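Proteolytically activated form of PPO4 Tyrosinase (Agaricus bisporus var. bisporus H97, PDB 4OUA) uses a pair of copper ions to hydroxylate monophenols to o-diphenols and oxidise these to o-quinones, the reactive precursors of melanin pigments. Local coordinates at residues 27-32 against 150-155; 81-86 against 304-309. One frame throughout, in Å; residues are numbered along the deposited sequence.

Interaction 1: 27-32 against 150-155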
loop_
_atom_site.group_PDB
_atom_site.type_symbol
_atom_site.label_atom_id
_atom_site.label_comp_id
_atom_site.label_asym_id
_atom_site.label_seq_id
_atom_site.Cartn_x
_atom_site.Cartn_y
_atom_site.Cartn_z
ATOM N N PHE A 27 -15.483 -6.752 -8.782
ATOM C CA PHE A 27 -14.287 -6.132 -8.219
ATOM C C PHE A 27 -13.017 -6.915 -8.540
ATOM O O PHE A 27 -11.994 -6.333 -8.904
ATOM C CB PHE A 27 -14.426 -5.981 -6.701
ATOM C CG PHE A 27 -15.279 -4.821 -6.279
ATOM C CD1 PHE A 27 -15.402 -3.702 -7.088
ATOM C CD2 PHE A 27 -15.955 -4.845 -5.070
ATOM C CE1 PHE A 27 -16.185 -2.629 -6.698
ATOM C CE2 PHE A 27 -16.740 -3.778 -4.677
ATOM C CZ PHE A 27 -16.855 -2.667 -5.492
ATOM N N PHE A 28 -13.084 -8.234 -8.399
ATOM C CA PHE A 28 -11.918 -9.080 -8.618
ATOM C C PHE A 28 -11.515 -9.096 -10.088
ATOM O O PHE A 28 -10.333 -9.002 -10.413
ATOM C CB PHE A 28 -12.185 -10.503 -8.126
ATOM C CG PHE A 28 -10.977 -11.394 -8.165
ATOM C CD1 PHE A 28 -9.909 -11.171 -7.313
ATOM C CD2 PHE A 28 -10.913 -12.460 -9.047
ATOM C CE1 PHE A 28 -8.794 -11.989 -7.344
ATOM C CE2 PHE A 28 -9.802 -13.282 -9.083
ATOM C CZ PHE A 28 -8.740 -13.047 -8.230
ATOM N N THR A 29 -12.504 -9.213 -10.971
ATOM C CA THR A 29 -12.259 -9.192 -12.408
ATOM C C THR A 29 -11.640 -7.870 -12.848
ATOM O O THR A 29 -10.686 -7.850 -13.626
ATOM C CB THR A 29 -13.554 -9.417 -13.209
ATOM O OG1 THR A 29 -13.999 -10.769 -13.036
ATOM C CG2 THR A 29 -13.316 -9.154 -14.686
ATOM N N LEU A 30 -12.190 -6.769 -12.348
ATOM C CA LEU A 30 -11.704 -5.443 -12.709
ATOM C C LEU A 30 -10.290 -5.217 -12.194
ATOM O O LEU A 30 -9.484 -4.547 -12.839
ATOM C CB LEU A 30 -12.639 -4.358 -12.169
ATOM C CG LEU A 30 -13.971 -4.181 -12.900
ATOM C CD1 LEU A 30 -14.783 -3.054 -12.276
ATOM C CD2 LEU A 30 -13.736 -3.921 -14.381
ATOM N N TYR A 31 -9.993 -5.786 -11.031
ATOM C CA TYR A 31 -8.683 -5.628 -10.414
ATOM C C TYR A 31 -7.617 -6.408 -11.183
ATOM O O TYR A 31 -6.519 -5.908 -11.417
ATOM C CB TYR A 31 -8.724 -6.074 -8.951
ATOM C CG TYR A 31 -7.498 -5.682 -8.159
ATOM C CD1 TYR A 31 -7.354 -4.393 -7.662
ATOM C CD2 TYR A 31 -6.484 -6.599 -7.909
ATOM C CE1 TYR A 31 -6.235 -4.027 -6.938
ATOM C CE2 TYR A 31 -5.360 -6.241 -7.186
ATOM C CZ TYR A 31 -5.242 -4.953 -6.702
ATOM O OH TYR A 31 -4.126 -4.589 -5.983
ATOM N N ILE A 32 -7.951 -7.635 -11.576
ATOM C CA ILE A 32 -7.031 -8.478 -12.332
ATOM C C ILE A 32 -6.765 -7.906 -13.721
ATOM O O ILE A 32 -5.648 -7.991 -14.235
ATOM C CB ILE A 32 -7.571 -9.912 -12.477
ATOM C CG1 ILE A 32 -7.810 -10.539 -11.101
ATOM C CG2 ILE A 32 -6.612 -10.762 -13.297
ATOM C CD1 ILE A 32 -6.562 -10.666 -10.259
ATOM N N LYS A 150 -9.711 -17.210 -11.622
ATOM C CA LYS A 150 -10.994 -17.141 -12.312
ATOM C C LYS A 150 -11.574 -15.730 -12.310
ATOM O O LYS A 150 -11.765 -15.124 -11.254
ATOM C CB LYS A 150 -11.999 -18.103 -11.674
ATOM C CG LYS A 150 -11.620 -19.571 -11.755
ATOM C CD LYS A 150 -12.680 -20.431 -11.081
ATOM C CE LYS A 150 -12.323 -21.907 -11.124
ATOM N NZ LYS A 150 -13.337 -22.734 -10.413
ATOM N N ILE A 151 -11.859 -15.212 -13.500
ATOM C CA ILE A 151 -12.542 -13.933 -13.627
ATOM C C ILE A 151 -13.683 -14.052 -14.629
ATOM O O ILE A 151 -13.876 -15.103 -15.242
ATOM C CB ILE A 151 -11.586 -12.809 -14.069
ATOM C CG1 ILE A 151 -11.016 -13.104 -15.456
ATOM C CG2 ILE A 151 -10.467 -12.630 -13.057
ATOM C CD1 ILE A 151 -10.100 -12.020 -15.979
ATOM N N THR A 152 -14.447 -12.976 -14.781
ATOM C CA THR A 152 -15.524 -12.946 -15.758
ATOM C C THR A 152 -15.034 -12.298 -17.047
ATOM O O THR A 152 -14.466 -11.204 -17.025
ATOM C CB THR A 152 -16.753 -12.186 -15.230
ATOM O OG1 THR A 152 -17.324 -12.906 -14.131
ATOM C CG2 THR A 152 -17.797 -12.033 -16.323
ATOM N N ASN A 153 -15.244 -12.981 -18.167
ATOM C CA ASN A 153 -14.804 -12.469 -19.455
ATOM C C ASN A 153 -15.700 -11.333 -19.939
ATOM O O ASN A 153 -16.775 -11.101 -19.384
ATOM C CB ASN A 153 -14.765 -13.589 -20.490
ATOM C CG ASN A 153 -13.652 -13.405 -21.496
ATOM O OD1 ASN A 153 -13.089 -12.317 -21.622
ATOM N ND2 ASN A 153 -13.325 -14.469 -22.220
ATOM N N TYR A 154 -15.257 -10.633 -20.980
ATOM C CA TYR A 154 -15.965 -9.452 -21.464
ATOM C C TYR A 154 -17.323 -9.787 -22.079
ATOM O O TYR A 154 -18.098 -8.891 -22.412
ATOM C CB TYR A 154 -15.107 -8.701 -22.482
ATOM C CG TYR A 154 -13.783 -8.225 -21.929
ATOM C CD1 TYR A 154 -13.719 -7.135 -21.070
ATOM C CD2 TYR A 154 -12.597 -8.861 -22.270
ATOM C CE1 TYR A 154 -12.509 -6.695 -20.562
ATOM C CE2 TYR A 154 -11.384 -8.427 -21.768
ATOM C CZ TYR A 154 -11.345 -7.344 -20.914
ATOM O OH TYR A 154 -10.140 -6.908 -20.411
ATOM N N ASP A 155 -17.608 -11.076 -22.227
ATOM C CA ASP A 155 -18.896 -11.516 -22.749
ATOM C C ASP A 155 -19.783 -12.069 -21.637
ATOM O O ASP A 155 -20.972 -12.308 -21.840
ATOM C CB ASP A 155 -18.702 -12.565 -23.848
ATOM C CG ASP A 155 -17.692 -13.631 -23.468
ATOM O OD1 ASP A 155 -17.550 -13.919 -22.262
ATOM O OD2 ASP A 155 -17.038 -14.181 -24.379
#
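Phe28 opens the contact by presenting one edge of its ring to the strand: Phe28 CE2 lies 3.5 Å from the backbone O of Lys150, and that oxygen is close to the ring plane, so the carbonyl meets the C-H rim of the phenyl group. Phe28 CD2 also lies 4.0 Å from Ile151 CG2, which approaches the ring obliquely; the two side chains cross at about a right angle.

Thr29 comes next and supplies the one hydrogen bond between the segments. Thr29 OG1 accepts the backbone N-H of Thr152 over 2.8 Å, with an N-H...O angle of 175° that is almost straight. A chi1 of -69° holds OG1 beside its own backbone N, opposite the carbonyl carbon, and from there the hydroxyl also bonds to the backbone O of Glu25, one turn back in the helix. The buried hydroxyl thus donates to the carbonyl of Glu25 and accepts from the strand N-H. The methyl CG2 packs against the backbone of Thr152, while Trp119 and Phe112 touch Thr29 from outside the pair.

Ile32, one turn after Phe28, completes the apolar part. Ile32 CG1 is 3.9 Å from Ile151 CG2 and stands over the centre of the Phe28 ring, 3.9 Å above the plane. One methylene therefore bridges aromatic face and strand methyl.

The axes pass 7.3 Å apart at 99°, nearly perpendicular, with Thr29 and Ile151 nearest at the crossing (CA to CA 4.9 Å). The CB of Ile151 is directed toward the helix and that of Lys150 away from it. Because strand 148-152 pairs antiparallel with strand 158-162, this is a two-stranded beta hairpin laid crosswise over helix 25-39, remote from the copper centre.

Interaction 2: 81-86 against 304-309. With CU1 (copper (I) ion), chain C.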
loop_
_atom_site.group_PDB
_atom_site.type_symbol
_atom_site.label_atom_id
_atom_site.label_comp_id
_atom_site.label_asym_id
_atom_site.label_seq_id
_atom_site.Cartn_x
_atom_site.Cartn_y
_atom_site.Cartn_z
ATOM N N HIS A 81 10.766 7.137 5.546
ATOM C CA HIS A 81 10.930 6.066 6.519
ATOM C C HIS A 81 11.776 6.535 7.697
ATOM O O HIS A 81 12.704 7.324 7.525
ATOM C CB HIS A 81 11.561 4.838 5.855
ATOM C CG HIS A 81 10.853 4.395 4.611
ATOM N ND1 HIS A 81 11.367 4.598 3.350
ATOM C CD2 HIS A 81 9.664 3.770 4.436
ATOM C CE1 HIS A 81 10.529 4.114 2.450
ATOM N NE2 HIS A 81 9.486 3.606 3.084
ATOM N N SER A 82 11.440 6.052 8.889
ATOM C CA SER A 82 12.146 6.427 10.111
ATOM C C SER A 82 11.923 7.895 10.468
ATOM O O SER A 82 12.712 8.493 11.199
ATOM C CB SER A 82 13.642 6.143 9.973
ATOM O OG SER A 82 13.870 4.795 9.604
ATOM N N GLN A 83 10.843 8.471 9.950
ATOM C CA GLN A 83 10.530 9.872 10.203
ATOM C C GLN A 83 9.037 10.080 10.454
ATOM O O GLN A 83 8.222 9.200 10.174
ATOM C CB GLN A 83 10.994 10.741 9.034
ATOM C CG GLN A 83 10.689 10.150 7.673
ATOM C CD GLN A 83 10.666 11.197 6.581
ATOM O OE1 GLN A 83 10.036 12.241 6.728
ATOM N NE2 GLN A 83 11.355 10.924 5.480
ATOM N N VAL A 84 8.690 11.253 10.975
ATOM C CA VAL A 84 7.322 11.546 11.396
ATOM C C VAL A 84 6.305 11.518 10.257
ATOM O O VAL A 84 5.103 11.424 10.497
ATOM C CB VAL A 84 7.237 12.926 12.081
ATOM C CG1 VAL A 84 7.919 12.890 13.439
ATOM C CG2 VAL A 84 7.850 13.999 11.194
ATOM N N LEU A 85 6.787 11.595 9.020
ATOM C CA LEU A 85 5.896 11.693 7.867
ATOM C C LEU A 85 5.524 10.337 7.277
ATOM O O LEU A 85 4.794 10.274 6.290
ATOM C CB LEU A 85 6.532 12.560 6.778
ATOM C CG LEU A 85 6.721 14.039 7.116
ATOM C CD1 LEU A 85 7.195 14.800 5.894
ATOM C CD2 LEU A 85 5.428 14.631 7.660
ATOM N N PHE A 86 6.023 9.262 7.881
ATOM C CA PHE A 86 5.812 7.918 7.348
ATOM C C PHE A 86 4.339 7.603 7.086
ATOM O O PHE A 86 3.975 7.220 5.975
ATOM C CB PHE A 86 6.397 6.863 8.291
ATOM C CG PHE A 86 6.027 5.454 7.920
ATOM C CD1 PHE A 86 6.692 4.796 6.898
ATOM C CD2 PHE A 86 5.011 4.791 8.587
ATOM C CE1 PHE A 86 6.350 3.502 6.549
ATOM C CE2 PHE A 86 4.665 3.497 8.242
ATOM C CZ PHE A 86 5.337 2.852 7.221
ATOM N N GLY A 304 9.822 16.741 13.418
ATOM C CA GLY A 304 10.893 15.763 13.482
ATOM C C GLY A 304 11.841 15.887 12.302
ATOM O O GLY A 304 11.462 16.400 11.248
ATOM N N PRO A 305 13.086 15.419 12.474
ATOM C CA PRO A 305 14.132 15.515 11.449
ATOM C C PRO A 305 14.092 14.391 10.415
ATOM O O PRO A 305 13.582 13.306 10.695
ATOM C CB PRO A 305 15.416 15.434 12.272
ATOM C CG PRO A 305 15.046 14.547 13.418
ATOM C CD PRO A 305 13.601 14.855 13.735
ATOM N N GLU A 306 14.628 14.663 9.228
ATOM C CA GLU A 306 14.790 13.644 8.195
ATOM C C GLU A 306 16.099 12.894 8.408
ATOM O O GLU A 306 17.167 13.382 8.041
ATOM C CB GLU A 306 14.764 14.274 6.801
ATOM C CG GLU A 306 15.146 13.318 5.674
ATOM C CD GLU A 306 14.029 12.354 5.307
ATOM O OE1 GLU A 306 14.287 11.133 5.237
ATOM O OE2 GLU A 306 12.892 12.819 5.080
ATOM N N ARG A 307 16.013 11.708 8.998
ATOM C CA ARG A 307 17.209 10.960 9.371
ATOM C C ARG A 307 17.768 10.109 8.230
ATOM O O ARG A 307 18.961 10.171 7.938
ATOM C CB ARG A 307 16.916 10.087 10.593
ATOM C CG ARG A 307 16.943 10.867 11.903
ATOM C CD ARG A 307 16.414 10.058 13.076
ATOM N NE ARG A 307 14.954 10.032 13.112
ATOM C CZ ARG A 307 14.243 9.510 14.106
ATOM N NH1 ARG A 307 14.859 8.971 15.151
ATOM N NH2 ARG A 307 12.918 9.528 14.058
ATOM N N GLU A 308 16.914 9.320 7.585
ATOM C CA GLU A 308 17.362 8.478 6.479
ATOM C C GLU A 308 17.679 9.301 5.235
ATOM O O GLU A 308 18.768 9.194 4.669
ATOM C CB GLU A 308 16.312 7.419 6.139
ATOM C CG GLU A 308 16.156 6.327 7.181
ATOM C CD GLU A 308 15.557 5.060 6.603
ATOM O OE1 GLU A 308 15.567 4.910 5.361
ATOM O OE2 GLU A 308 15.077 4.213 7.386
ATOM N N GLY A 309 16.719 10.118 4.812
ATOM C CA GLY A 309 16.871 10.926 3.616
ATOM C C GLY A 309 16.052 10.379 2.464
ATOM O O GLY A 309 16.126 9.194 2.146
HETATM CU CU CU1 C . 7.633 3.129 2.216
HETATM O O HOH W 1 7.980 0.886 3.039
#
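Glu308 reaches across to His81 and Ser82, and its side chain can be followed outward. Glu308 CB lies 3.9 Å from His81 O, and Glu308 CG 3.6 Å from the same oxygen. With CG set beside the backbone N (chi1 -70°) and the chain extended beyond it, the carboxylate is carried alongside the copper-binding loop. Glu308 CD lies 3.5 Å from Ser82 OG. Beyond it, Glu308 OE1 is 4.0 Å from His81 CB, and Glu308 OE2 accepts a hydrogen bond from Ser82 OG at 2.6 Å. The hydroxyl arrives on the anti side of OE2, 28° out of the carboxylate plane, and also bonds to NE2 of His235.

Separately, Arg307 NH2 stands 3.0 Å from Ser82 O. Glu306 turns its carboxylate at 81° to the Gln83 amide, and its OE1 accepts the backbone N-H of Gly309.

His81 NE2 coordinates copper at 2.1 Å, in a site completed by His56, His90 and a water, while its CE1 is covalently linked to Cys79 SG. The contact is thus mainly polar: through the Ser82 hydroxyl, shared with His235, the Glu308 carboxylate joins 304-309 to the residue directly after a copper ligand.

The two contacts lie on opposite sides of the chain's centre, their own centres about 40 Å apart and their nearest atoms about 18 Å apart. Their touching parts share no helix or strand, although helix 86-109, which begins at Phe86, has later residues packed against 27-32 and 150-155. Interaction 1 is buried, with five of its six touching residues enclosed; it joins regular elements through hydrocarbon packing and one hydroxyl bond, and it buries 235 Å². Interaction 2 is only partly buried and joins largely irregular chain, yet it buries more, 394 Å², and has one hydroxyl-to-carboxylate bond, with an amide and a guanidinium among its other close polar groups.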